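Local structure of NRPS (Penicillium fellutanum, 6NKI) at residues Leu249-Thr254 / Leu359-Gly364; Cys260-Asp265 / Arg332-Ser337; Asn269-Ala274 / Leu317-Phe322; Ile326-Gly331 / Ala398-Ala403. The protein is a nonribosomal peptide synthetase (NRPS) fragment with a Rossmann-type domain of the male sterility family that binds NADPH dihydro-nicotinamide-adenine-dinucleotide phosphate. All coordinates share one frame; numbering follows the deposited sequence.

Contact 1 of 4, residues Leu249-Thr254 / Leu359-Gly364; sequences LWRVVT and LWPLMG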
loop_
_atom_site.group_PDB
_atom_site.type_symbol
_atom_site.label_atom_id
_atom_site.label_comp_id
_atom_site.label_asym_id
_atom_site.label_seq_id
_atom_site.Cartn_x
_atom_site.Cartn_y
_atom_site.Cartn_z
ATOM N N LEU A 249 -2.915 11.284 17.514
ATOM C CA LEU A 249 -2.987 11.958 16.224
ATOM C C LEU A 249 -4.345 12.625 16.039
ATOM O O LEU A 249 -4.437 13.843 15.851
ATOM C CB LEU A 249 -2.715 10.938 15.105
ATOM C CG LEU A 249 -2.503 11.492 13.706
ATOM C CD1 LEU A 249 -1.186 12.259 13.654
ATOM C CD2 LEU A 249 -2.566 10.393 12.644
ATOM N N TRP A 250 -5.420 11.836 16.130
ATOM C CA TRP A 250 -6.741 12.357 15.816
ATOM C C TRP A 250 -7.274 13.283 16.899
ATOM O O TRP A 250 -8.174 14.087 16.627
ATOM C CB TRP A 250 -7.721 11.219 15.582
ATOM C CG TRP A 250 -7.291 10.384 14.467
ATOM C CD1 TRP A 250 -6.930 9.069 14.515
ATOM C CD2 TRP A 250 -7.055 10.817 13.129
ATOM N NE1 TRP A 250 -6.545 8.637 13.273
ATOM C CE2 TRP A 250 -6.600 9.692 12.404
ATOM C CE3 TRP A 250 -7.205 12.039 12.467
ATOM C CZ2 TRP A 250 -6.289 9.754 11.065
ATOM C CZ3 TRP A 250 -6.899 12.096 11.139
ATOM C CH2 TRP A 250 -6.450 10.954 10.442
ATOM N N ARG A 251 -6.772 13.148 18.132
ATOM C CA ARG A 251 -7.142 14.073 19.194
ATOM C C ARG A 251 -6.600 15.475 18.906
ATOM O O ARG A 251 -7.265 16.474 19.189
ATOM C CB ARG A 251 -6.631 13.545 20.541
ATOM C CG ARG A 251 -7.436 12.385 21.189
ATOM C CD ARG A 251 -6.673 11.822 22.415
ATOM N NE ARG A 251 -7.371 10.720 23.084
ATOM C CZ ARG A 251 -8.022 10.806 24.244
ATOM N NH1 ARG A 251 -8.619 9.729 24.736
ATOM N NH2 ARG A 251 -8.044 11.937 24.943
ATOM N N VAL A 252 -5.401 15.558 18.316
ATOM C CA VAL A 252 -4.846 16.840 17.875
ATOM C C VAL A 252 -5.579 17.346 16.635
ATOM O O VAL A 252 -5.778 18.551 16.462
ATOM C CB VAL A 252 -3.335 16.703 17.611
ATOM C CG1 VAL A 252 -2.765 17.979 17.016
ATOM C CG2 VAL A 252 -2.620 16.355 18.888
ATOM N N VAL A 253 -5.994 16.441 15.765
ATOM C CA VAL A 253 -6.771 16.843 14.602
ATOM C C VAL A 253 -8.163 17.318 15.014
ATOM O O VAL A 253 -8.720 18.238 14.406
ATOM C CB VAL A 253 -6.820 15.670 13.592
ATOM C CG1 VAL A 253 -7.841 15.905 12.498
ATOM C CG2 VAL A 253 -5.435 15.471 12.958
ATOM N N THR A 254 -8.745 16.711 16.051
ATOM C CA THR A 254 -10.128 17.035 16.394
ATOM C C THR A 254 -10.227 18.384 17.119
ATOM O O THR A 254 -11.262 19.065 17.039
ATOM C CB THR A 254 -10.737 15.897 17.231
ATOM O OG1 THR A 254 -12.154 16.082 17.345
ATOM C CG2 THR A 254 -10.130 15.850 18.642
ATOM N N LEU A 359 -7.405 16.451 24.821
ATOM C CA LEU A 359 -5.987 16.766 24.977
ATOM C C LEU A 359 -5.582 17.064 26.411
ATOM O O LEU A 359 -4.408 17.357 26.655
ATOM C CB LEU A 359 -5.566 17.952 24.102
ATOM C CG LEU A 359 -5.410 17.820 22.591
ATOM C CD1 LEU A 359 -4.952 19.153 22.044
ATOM C CD2 LEU A 359 -4.430 16.719 22.199
ATOM N N TRP A 360 -6.508 17.012 27.360
ATOM C CA TRP A 360 -6.109 17.122 28.755
ATOM C C TRP A 360 -5.178 15.991 29.199
ATOM O O TRP A 360 -4.266 16.259 29.990
ATOM C CB TRP A 360 -7.362 17.201 29.627
ATOM C CG TRP A 360 -7.137 17.412 31.096
ATOM C CD1 TRP A 360 -6.463 18.443 31.697
ATOM C CD2 TRP A 360 -7.656 16.603 32.154
ATOM N NE1 TRP A 360 -6.499 18.296 33.063
ATOM C CE2 TRP A 360 -7.228 17.177 33.369
ATOM C CE3 TRP A 360 -8.427 15.437 32.192
ATOM C CZ2 TRP A 360 -7.547 16.624 34.606
ATOM C CZ3 TRP A 360 -8.743 14.890 33.422
ATOM C CH2 TRP A 360 -8.304 15.484 34.613
ATOM N N PRO A 361 -5.389 14.739 28.766
ATOM C CA PRO A 361 -4.458 13.658 29.073
ATOM C C PRO A 361 -3.074 13.801 28.414
ATOM O O PRO A 361 -2.102 13.436 29.028
ATOM C CB PRO A 361 -5.195 12.422 28.552
ATOM C CG PRO A 361 -6.644 12.845 28.541
ATOM C CD PRO A 361 -6.586 14.281 28.081
ATOM N N LEU A 362 -3.025 14.316 27.182
ATOM C CA LEU A 362 -1.772 14.376 26.376
ATOM C C LEU A 362 -1.004 15.698 26.498
ATOM O O LEU A 362 0.056 15.798 25.865
ATOM C CB LEU A 362 -2.147 14.160 24.904
ATOM C CG LEU A 362 -2.721 12.799 24.517
ATOM C CD1 LEU A 362 -3.177 12.785 23.072
ATOM C CD2 LEU A 362 -1.727 11.684 24.782
ATOM N N MET A 363 -1.444 16.642 27.324
ATOM C CA MET A 363 -0.786 17.979 27.328
ATOM C C MET A 363 0.712 17.905 27.644
ATOM O O MET A 363 1.456 18.735 27.105
ATOM C CB MET A 363 -1.475 18.931 28.303
ATOM C CG MET A 363 -2.842 19.336 27.836
ATOM S SD MET A 363 -2.722 20.352 26.362
ATOM C CE MET A 363 -4.458 20.667 26.068
ATOM N N GLY A 364 1.126 17.010 28.535
ATOM C CA GLY A 364 2.533 16.899 28.881
ATOM C C GLY A 364 3.402 16.638 27.662
ATOM O O GLY A 364 4.485 17.216 27.524
#

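Contact 2 of 4, residues Cys260-Asp265 / Arg332-Ser337; sequences CSYNSD and RDLIPS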
loop_
_atom_site.group_PDB
_atom_site.type_symbol
_atom_site.label_atom_id
_atom_site.label_comp_id
_atom_site.label_asym_id
_atom_site.label_seq_id
_atom_site.Cartn_x
_atom_site.Cartn_y
_atom_site.Cartn_z
ATOM N N CYS A 260 -9.982 25.802 14.464
ATOM C CA CYS A 260 -9.908 26.306 13.087
ATOM C C CYS A 260 -8.514 26.838 12.756
ATOM O O CYS A 260 -8.351 27.690 11.874
ATOM C CB CYS A 260 -10.979 27.373 12.819
ATOM S SG CYS A 260 -12.701 26.776 12.897
ATOM N N SER A 261 -7.506 26.341 13.474
ATOM C CA SER A 261 -6.110 26.613 13.166
ATOM C C SER A 261 -5.279 25.368 13.477
ATOM O O SER A 261 -5.784 24.366 14.002
ATOM C CB SER A 261 -5.602 27.834 13.930
ATOM O OG SER A 261 -5.504 27.591 15.317
ATOM N N TYR A 262 -3.994 25.437 13.138
ATOM C CA TYR A 262 -3.082 24.326 13.365
ATOM C C TYR A 262 -1.667 24.880 13.467
ATOM O O TYR A 262 -1.412 26.046 13.164
ATOM C CB TYR A 262 -3.186 23.280 12.245
ATOM C CG TYR A 262 -2.636 23.766 10.925
ATOM C CD1 TYR A 262 -3.429 24.477 10.030
ATOM C CD2 TYR A 262 -1.314 23.519 10.568
ATOM C CE1 TYR A 262 -2.913 24.930 8.817
ATOM C CE2 TYR A 262 -0.797 23.969 9.368
ATOM C CZ TYR A 262 -1.595 24.668 8.496
ATOM O OH TYR A 262 -1.061 25.089 7.301
ATOM N N ASN A 263 -0.748 24.021 13.900
ATOM C CA ASN A 263 0.662 24.381 13.967
ATOM C C ASN A 263 1.314 24.170 12.605
ATOM O O ASN A 263 1.353 23.044 12.093
ATOM C CB ASN A 263 1.365 23.552 15.033
ATOM C CG ASN A 263 2.814 23.933 15.202
ATOM O OD1 ASN A 263 3.320 24.847 14.552
ATOM N ND2 ASN A 263 3.507 23.203 16.063
ATOM N N SER A 264 1.843 25.249 12.032
ATOM C CA SER A 264 2.413 25.226 10.690
ATOM C C SER A 264 3.921 25.441 10.674
ATOM O O SER A 264 4.504 25.567 9.588
ATOM C CB SER A 264 1.745 26.289 9.813
ATOM O OG SER A 264 2.364 26.340 8.538
ATOM N N ASP A 265 4.570 25.492 11.837
ATOM C CA ASP A 265 5.994 25.799 11.875
ATOM C C ASP A 265 6.871 24.574 11.692
ATOM O O ASP A 265 8.098 24.693 11.752
ATOM C CB ASP A 265 6.354 26.509 13.184
ATOM C CG ASP A 265 5.792 27.917 13.252
ATOM O OD1 ASP A 265 5.564 28.507 12.169
ATOM O OD2 ASP A 265 5.594 28.432 14.374
ATOM N N ARG A 332 -12.425 22.248 4.234
ATOM C CA ARG A 332 -12.373 23.624 4.691
ATOM C C ARG A 332 -10.931 23.935 5.053
ATOM O O ARG A 332 -10.149 23.042 5.379
ATOM C CB ARG A 332 -13.297 23.851 5.893
ATOM C CG ARG A 332 -12.756 23.280 7.187
ATOM C CD ARG A 332 -13.786 23.330 8.297
ATOM N NE ARG A 332 -13.181 23.056 9.596
ATOM C CZ ARG A 332 -13.865 22.916 10.722
ATOM N NH1 ARG A 332 -15.189 22.976 10.705
ATOM N NH2 ARG A 332 -13.229 22.685 11.856
ATOM N N ASP A 333 -10.591 25.212 5.011
ATOM C CA ASP A 333 -9.230 25.613 5.325
ATOM C C ASP A 333 -9.080 25.958 6.798
ATOM O O ASP A 333 -10.021 26.416 7.455
ATOM C CB ASP A 333 -8.789 26.780 4.443
ATOM C CG ASP A 333 -8.579 26.354 3.005
ATOM O OD1 ASP A 333 -8.286 25.149 2.779
ATOM O OD2 ASP A 333 -8.699 27.215 2.100
ATOM N N LEU A 334 -7.876 25.697 7.308
ATOM C CA LEU A 334 -7.517 25.898 8.735
ATOM C C LEU A 334 -6.496 27.025 8.821
ATOM O O LEU A 334 -5.589 27.064 7.984
ATOM C CB LEU A 334 -6.882 24.614 9.274
ATOM C CG LEU A 334 -7.824 23.454 9.571
ATOM C CD1 LEU A 334 -7.197 22.535 10.597
ATOM C CD2 LEU A 334 -9.162 23.954 10.071
ATOM N N ILE A 335 -6.623 27.885 9.827
ATOM C CA ILE A 335 -5.644 28.996 9.936
ATOM C C ILE A 335 -4.288 28.380 10.240
ATOM O O ILE A 335 -4.196 27.655 11.220
ATOM C CB ILE A 335 -6.060 29.944 11.067
ATOM C CG1 ILE A 335 -7.514 30.387 10.918
ATOM C CG2 ILE A 335 -5.106 31.119 11.137
ATOM C CD1 ILE A 335 -8.144 30.848 12.207
ATOM N N PRO A 336 -3.225 28.700 9.485
ATOM C CA PRO A 336 -1.912 28.165 9.778
ATOM C C PRO A 336 -1.262 29.004 10.878
ATOM O O PRO A 336 -0.536 29.911 10.574
ATOM C CB PRO A 336 -1.144 28.405 8.477
ATOM C CG PRO A 336 -1.812 29.609 7.883
ATOM C CD PRO A 336 -3.270 29.453 8.245
ATOM N N SER A 337 -1.529 28.634 12.130
ATOM C CA SER A 337 -0.983 29.320 13.329
ATOM C C SER A 337 0.458 28.881 13.594
ATOM O O SER A 337 0.910 27.919 12.971
ATOM C CB SER A 337 -1.837 29.052 14.534
ATOM O OG SER A 337 -3.206 29.274 14.245
#

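Contact 3 of 4, residues Asn269-Ala274 / Leu317-Phe322; sequences NWLFVA and LNMSDF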
loop_
_atom_site.group_PDB
_atom_site.type_symbol
_atom_site.label_atom_id
_atom_site.label_comp_id
_atom_site.label_asym_id
_atom_site.label_seq_id
_atom_site.Cartn_x
_atom_site.Cartn_y
_atom_site.Cartn_z
ATOM N N ASN A 269 8.977 18.864 8.809
ATOM C CA ASN A 269 9.221 17.701 9.645
ATOM C C ASN A 269 8.508 16.475 9.098
ATOM O O ASN A 269 7.579 16.556 8.289
ATOM C CB ASN A 269 8.748 17.891 11.094
ATOM C CG ASN A 269 9.667 18.763 11.916
ATOM O OD1 ASN A 269 10.846 18.940 11.601
ATOM N ND2 ASN A 269 9.160 19.217 13.048
ATOM N N TRP A 270 8.928 15.321 9.606
ATOM C CA TRP A 270 8.426 14.026 9.172
ATOM C C TRP A 270 7.523 13.411 10.240
ATOM O O TRP A 270 7.847 13.439 11.433
ATOM C CB TRP A 270 9.582 13.070 8.864
ATOM C CG TRP A 270 9.057 11.811 8.352
ATOM C CD1 TRP A 270 8.731 10.706 9.076
ATOM C CD2 TRP A 270 8.774 11.502 6.999
ATOM N NE1 TRP A 270 8.244 9.728 8.258
ATOM C CE2 TRP A 270 8.270 10.188 6.971
ATOM C CE3 TRP A 270 8.896 12.208 5.798
ATOM C CZ2 TRP A 270 7.895 9.564 5.790
ATOM C CZ3 TRP A 270 8.520 11.583 4.623
ATOM C CH2 TRP A 270 8.021 10.280 4.632
ATOM N N LEU A 271 6.409 12.833 9.791
ATOM C CA LEU A 271 5.396 12.208 10.636
ATOM C C LEU A 271 5.314 10.713 10.310
ATOM O O LEU A 271 5.016 10.337 9.168
ATOM C CB LEU A 271 4.029 12.860 10.405
ATOM C CG LEU A 271 2.829 12.424 11.254
ATOM C CD1 LEU A 271 2.977 12.986 12.668
ATOM C CD2 LEU A 271 1.474 12.796 10.640
ATOM N N PHE A 272 5.533 9.862 11.317
ATOM C CA PHE A 272 5.489 8.411 11.116
ATOM C C PHE A 272 4.058 7.914 11.262
ATOM O O PHE A 272 3.574 7.708 12.376
ATOM C CB PHE A 272 6.410 7.686 12.093
ATOM C CG PHE A 272 7.881 7.928 11.850
ATOM C CD1 PHE A 272 8.540 7.290 10.794
ATOM C CD2 PHE A 272 8.616 8.751 12.704
ATOM C CE1 PHE A 272 9.881 7.500 10.571
ATOM C CE2 PHE A 272 9.968 8.957 12.485
ATOM C CZ PHE A 272 10.595 8.330 11.405
ATOM N N VAL A 273 3.399 7.657 10.140
ATOM C CA VAL A 273 2.043 7.121 10.147
ATOM C C VAL A 273 1.871 6.126 8.983
ATOM O O VAL A 273 2.467 6.280 7.906
ATOM C CB VAL A 273 1.021 8.292 10.120
ATOM C CG1 VAL A 273 1.202 9.116 8.876
ATOM C CG2 VAL A 273 -0.397 7.804 10.171
ATOM N N ALA A 274 1.048 5.101 9.219
ATOM C CA ALA A 274 0.892 3.979 8.299
ATOM C C ALA A 274 -0.508 3.398 8.423
ATOM O O ALA A 274 -1.139 3.476 9.477
ATOM C CB ALA A 274 1.924 2.874 8.541
ATOM N N LEU A 317 4.656 10.953 6.190
ATOM C CA LEU A 317 4.363 12.158 5.429
ATOM C C LEU A 317 5.161 13.339 5.959
ATOM O O LEU A 317 5.547 13.376 7.131
ATOM C CB LEU A 317 2.877 12.501 5.521
ATOM C CG LEU A 317 1.855 11.557 4.906
ATOM C CD1 LEU A 317 0.440 11.911 5.363
ATOM C CD2 LEU A 317 1.945 11.587 3.373
ATOM N N ASN A 318 5.394 14.319 5.087
ATOM C CA ASN A 318 5.729 15.650 5.569
ATOM C C ASN A 318 4.531 16.210 6.319
ATOM O O ASN A 318 3.377 15.941 5.978
ATOM C CB ASN A 318 6.094 16.579 4.407
ATOM C CG ASN A 318 7.404 16.200 3.750
ATOM O OD1 ASN A 318 8.394 15.911 4.430
ATOM N ND2 ASN A 318 7.414 16.173 2.419
ATOM N N MET A 319 4.801 16.998 7.359
ATOM C CA MET A 319 3.691 17.606 8.080
ATOM C C MET A 319 2.868 18.559 7.200
ATOM O O MET A 319 1.638 18.624 7.341
ATOM C CB MET A 319 4.211 18.311 9.328
ATOM C CG MET A 319 4.689 17.322 10.383
ATOM S SD MET A 319 3.373 16.155 10.728
ATOM C CE MET A 319 2.101 17.224 11.374
ATOM N N SER A 320 3.511 19.296 6.283
ATOM C CA SER A 320 2.739 20.095 5.335
ATOM C C SER A 320 1.845 19.214 4.470
ATOM O O SER A 320 0.679 19.549 4.220
ATOM C CB SER A 320 3.662 20.930 4.452
ATOM O OG SER A 320 4.382 20.123 3.546
ATOM N N ASP A 321 2.366 18.075 4.014
ATOM C CA ASP A 321 1.557 17.172 3.208
ATOM C C ASP A 321 0.415 16.589 4.033
ATOM O O ASP A 321 -0.712 16.432 3.539
ATOM C CB ASP A 321 2.465 16.073 2.647
ATOM C CG ASP A 321 1.853 15.331 1.467
ATOM O OD1 ASP A 321 0.707 15.637 1.055
ATOM O OD2 ASP A 321 2.544 14.437 0.940
ATOM N N PHE A 322 0.692 16.268 5.301
ATOM C CA PHE A 322 -0.337 15.741 6.195
ATOM C C PHE A 322 -1.497 16.732 6.356
ATOM O O PHE A 322 -2.661 16.398 6.087
ATOM C CB PHE A 322 0.304 15.363 7.550
ATOM C CG PHE A 322 -0.698 15.146 8.670
ATOM C CD1 PHE A 322 -1.490 14.010 8.706
ATOM C CD2 PHE A 322 -0.867 16.119 9.667
ATOM C CE1 PHE A 322 -2.428 13.825 9.715
ATOM C CE2 PHE A 322 -1.805 15.953 10.662
ATOM C CZ PHE A 322 -2.585 14.780 10.687
#

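Contact 4 of 4, residues Ile326-Gly331 / Ala398-Ala403; sequences IMLGLG and AVVRNA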
loop_
_atom_site.group_PDB
_atom_site.type_symbol
_atom_site.label_atom_id
_atom_site.label_comp_id
_atom_site.label_asym_id
_atom_site.label_seq_id
_atom_site.Cartn_x
_atom_site.Cartn_y
_atom_site.Cartn_z
ATOM N N ILE A 326 -5.641 16.640 5.651
ATOM C CA ILE A 326 -6.681 16.963 6.633
ATOM C C ILE A 326 -7.667 17.977 6.044
ATOM O O ILE A 326 -8.878 17.730 5.956
ATOM C CB ILE A 326 -6.039 17.492 7.936
ATOM C CG1 ILE A 326 -5.197 16.416 8.686
ATOM C CG2 ILE A 326 -7.082 18.198 8.814
ATOM C CD1 ILE A 326 -5.997 15.204 9.274
ATOM N N MET A 327 -7.154 19.128 5.609
ATOM C CA MET A 327 -8.059 20.173 5.134
ATOM C C MET A 327 -8.814 19.739 3.885
ATOM O O MET A 327 -9.984 20.105 3.713
ATOM C CB MET A 327 -7.290 21.467 4.855
ATOM C CG MET A 327 -6.667 22.164 6.076
ATOM S SD MET A 327 -5.798 23.648 5.567
ATOM C CE MET A 327 -4.353 22.979 4.772
ATOM N N LEU A 328 -8.173 18.952 3.018
ATOM C CA LEU A 328 -8.859 18.423 1.846
ATOM C C LEU A 328 -10.037 17.537 2.235
ATOM O O LEU A 328 -11.092 17.576 1.591
ATOM C CB LEU A 328 -7.871 17.646 0.979
ATOM C CG LEU A 328 -8.273 17.283 -0.458
ATOM C CD1 LEU A 328 -7.019 17.232 -1.310
ATOM C CD2 LEU A 328 -9.052 15.963 -0.567
ATOM N N GLY A 329 -9.870 16.729 3.288
ATOM C CA GLY A 329 -10.950 15.868 3.741
ATOM C C GLY A 329 -11.983 16.609 4.567
ATOM O O GLY A 329 -13.190 16.372 4.428
ATOM N N LEU A 330 -11.532 17.514 5.446
ATOM C CA LEU A 330 -12.491 18.356 6.155
ATOM C C LEU A 330 -13.271 19.243 5.188
ATOM O O LEU A 330 -14.381 19.695 5.501
ATOM C CB LEU A 330 -11.780 19.220 7.205
ATOM C CG LEU A 330 -11.095 18.633 8.452
ATOM C CD1 LEU A 330 -10.428 19.739 9.265
ATOM C CD2 LEU A 330 -12.065 17.843 9.315
ATOM N N GLY A 331 -12.717 19.495 4.008
ATOM C CA GLY A 331 -13.390 20.354 3.062
ATOM C C GLY A 331 -13.399 21.811 3.445
ATOM O O GLY A 331 -14.293 22.551 3.018
ATOM N N ALA A 398 -5.323 7.851 3.081
ATOM C CA ALA A 398 -5.838 7.318 4.338
ATOM C C ALA A 398 -6.185 8.450 5.306
ATOM O O ALA A 398 -7.251 8.426 5.938
ATOM C CB ALA A 398 -4.836 6.327 4.943
ATOM N N VAL A 399 -5.335 9.480 5.386
ATOM C CA VAL A 399 -5.678 10.638 6.211
ATOM C C VAL A 399 -6.841 11.412 5.618
ATOM O O VAL A 399 -7.779 11.769 6.343
ATOM C CB VAL A 399 -4.463 11.538 6.492
ATOM C CG1 VAL A 399 -3.916 12.118 5.267
ATOM C CG2 VAL A 399 -4.914 12.699 7.360
ATOM N N VAL A 400 -6.844 11.629 4.291
ATOM C CA VAL A 400 -7.966 12.337 3.687
ATOM C C VAL A 400 -9.270 11.636 4.024
ATOM O O VAL A 400 -10.267 12.275 4.367
ATOM C CB VAL A 400 -7.794 12.490 2.159
ATOM C CG1 VAL A 400 -9.092 13.021 1.523
ATOM C CG2 VAL A 400 -6.676 13.465 1.811
ATOM N N ARG A 401 -9.296 10.317 3.907
ATOM C CA ARG A 401 -10.562 9.628 4.136
ATOM C C ARG A 401 -10.955 9.689 5.612
ATOM O O ARG A 401 -12.147 9.633 5.944
ATOM C CB ARG A 401 -10.491 8.168 3.671
ATOM C CG ARG A 401 -10.098 7.894 2.227
ATOM C CD ARG A 401 -11.048 8.527 1.228
ATOM N NE ARG A 401 -12.442 8.131 1.420
ATOM C CZ ARG A 401 -12.983 7.012 0.945
ATOM N NH1 ARG A 401 -12.243 6.154 0.252
ATOM N NH2 ARG A 401 -14.266 6.753 1.172
ATOM N N ASN A 402 -9.976 9.810 6.508
ATOM C CA ASN A 402 -10.290 9.879 7.928
ATOM C C ASN A 402 -10.758 11.284 8.319
ATOM O O ASN A 402 -11.750 11.441 9.043
ATOM C CB ASN A 402 -9.071 9.445 8.759
ATOM C CG ASN A 402 -8.776 7.924 8.662
ATOM O OD1 ASN A 402 -9.681 7.098 8.727
ATOM N ND2 ASN A 402 -7.502 7.574 8.509
ATOM N N ALA A 403 -10.078 12.314 7.825
ATOM C CA ALA A 403 -10.510 13.677 8.101
ATOM C C ALA A 403 -11.892 13.966 7.524
ATOM O O ALA A 403 -12.623 14.806 8.054
ATOM C CB ALA A 403 -9.479 14.660 7.548
#

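Contact 1 of 4, residues Leu249-Thr254 / Leu359-Gly364
Arg251 crosses the side chains of Leu362 and Pro361, each at about a right angle. Its CB leaves helix 248-259 toward the 359-364 segment. CG lies anti to the carbonyl carbon (chi1 -77°), and the chain then runs extended from CG to NE. This straight aliphatic stem passes across the tip of the leucine, where Arg251 CD meets Leu362 CD1 at 3.7 Å. Farther out, the guanidinium group reaches the proline ring, with Arg251 NH2 4.0 Å from Pro361 CG. The ring carbon approaches the flat group obliquely, in van der Waals contact. The polar partner of NH2 lies just before the segment, where it hydrogen-bonds to the backbone O of Pro358. The same nitrogen is thus tied to the residue just before the 359-364 segment, which supplies its apolar neighbours.

A second patch forms nearer the helix backbone. Leu359 points a methyl group at Val252, and Val252 CG2 lies 3.8 Å from Leu359 CD2. The two side chains are set at a slant to each other. Leu359 also fits against the carbonyl group of Arg251, with Leu359 CG 4.1 Å from Arg251 O. The segments thus meet mainly through carbon atoms, with 227 Å² buried in total.

The Arg251 side chain is about 8 Å from the bound NADPH dihydro-nicotinamide-adenine-dinucleotide phosphate. Helix 339-351 packs beside the apolar patch, with Trp342 touching Val252 and Val346 touching Leu359. From the same turn of helix 248-259, Trp250 reaches Ile326 of helix 319-330 and Val399 of helix 389-410.

Contact 2 of 4, residues Cys260-Asp265 / Arg332-Ser337
Ser261, Tyr262 and Asn263 run beside Ile335, Pro336 and Ser337 as a short parallel pair, with the strand directions 36° apart. Ile335 N donates to Cys260 O (2.7 Å), and Tyr262 N donates to Ile335 O (2.9 Å). Ser264 N closes the far end on Ser337 O at 3.0 Å. Between them, the bond from Ser337 N to Tyr262 O is weak.

Tyr262 lays its ring against the partner strand. Its CG sits between the backbone N and the carbonyl carbon (chi1 70°), which swings the ring across that strand. Pro336 CA lies over one ring face, 4.0 Å from the centroid, in a CH-pi contact. Leu334 O is at the ring edge, and Leu334 CB is 3.5 Å from Tyr262 CD1. The ring also stacks with Trp323 of helix 319-330. The pair is a two-stranded parallel sheet, separate from the seven-stranded Rossmann sheet. Pro336 is the centre of an inverse gamma turn.

At the end of the first strand, Asn263 OD1 accepts from Asp265 N at 3.1 Å, forming an Asx turn. The donor sits above the plane of the amide. The other end of this amide, ND2, bonds to Gly371 O, while Asp265 OD2 accepts from Ser339 N.

Contact 3 of 4, residues Asn269-Ala274 / Leu317-Phe322
Leu271 reaches across to Met319 and Phe322. Its CB lies 3.4 Å from Met319 SD. With CG anti to the backbone N (chi1 -176°), the side chain extends past this sulfur toward Phe322. CD1 stays beside the sulfur, 3.7 Å from SD. CD2 leaves it and settles over one face of the Phe322 ring, 3.9 Å from its centroid, a CH-pi contact. The methionine chain is bent at chi2 and chi3, and it crosses the leucine at about a right angle.

Trp270 points to the other face of the sheet. Its indole lies over the Leu317 backbone, with Leu317 N 3.5 Å from Trp270 CZ2 and above one ring face, toward the rim.

Main-chain bonds fix the register. Leu271 and Leu317 form an antiparallel hydrogen-bonded pair, with Leu271 N to Leu317 O 2.8 Å and Leu317 N to Leu271 O 3.1 Å. Two residues on, Met319 N donates to Asn269 O at 3.0 Å. That amide is at the first turn of helix 319-330, and the carbonyl just before strand 270-275 accepts from it. Asn318, at the N-cap position, makes no capping bond with its side chain. The arrangement is a strand-to-helix junction at the edge of a three-stranded mixed sheet, with strand 270-275 in the middle.

Contact 4 of 4, residues Ile326-Gly331 / Ala398-Ala403
Val399 meets Ile326 at the start of the contact between two helices. The helix axes come within 7.2 Å and cross at -40°. Val399 CG2, which lies anti to the backbone N, faces Ile326 CD1 at 3.3 Å, and the two side chains stand at about a right angle. The Ile326 CB leaves away from the partner helix, but its chain turns back so that CD1 makes the contact.

Val400 comes next and serves two neighbours. Its CG1 touches Leu328 CD2 at 3.6 Å. Leu328 also packs on His289 of the second subunit. The carbonyl O of Val400 lies 3.7 Å from Gly329 CA. Gly329 has no side chain, so the backbones can close up here, with 4.6 Å between the CA atoms of Gly329 and Val400.

One turn on, Ala403 points at the other helix. Its CB rests 3.5 Å from Ile326 O and 3.9 Å from Ile326 CD1. Its O lies 3.3 Å from Leu330 CD2, a packing contact. The small residues Gly329 and Ala403 thus face each other where the helices pass.

Helix 248-259 packs against the same pair. Its Val253 touches Ile326, Trp250 touches Asn402, and Met257 touches Leu330.

In the fold
Contacts 1, 3 and 4 touch one another. Val253 and Leu249 of contact 1 pack on Phe322 of contact 3, and Trp250 of contact 1 packs against contact 4. Contacts 3 and 4 share helix 319-330, and Phe322 meets Val399 between them. Contact 2 lies farther out, its centre about 28 Å from the centre of the chain, against about 17 Å for the centre of contact 1. It joins contact 4 through Met327. The chemistry follows the elements joined. Contacts 2 and 3 pair strands by main-chain bonds, parallel in one and antiparallel in the other. Contacts 1 and 4 rely on apolar side chains. All four are partly buried, but contact 3 alone has no exposed residue among those that touch.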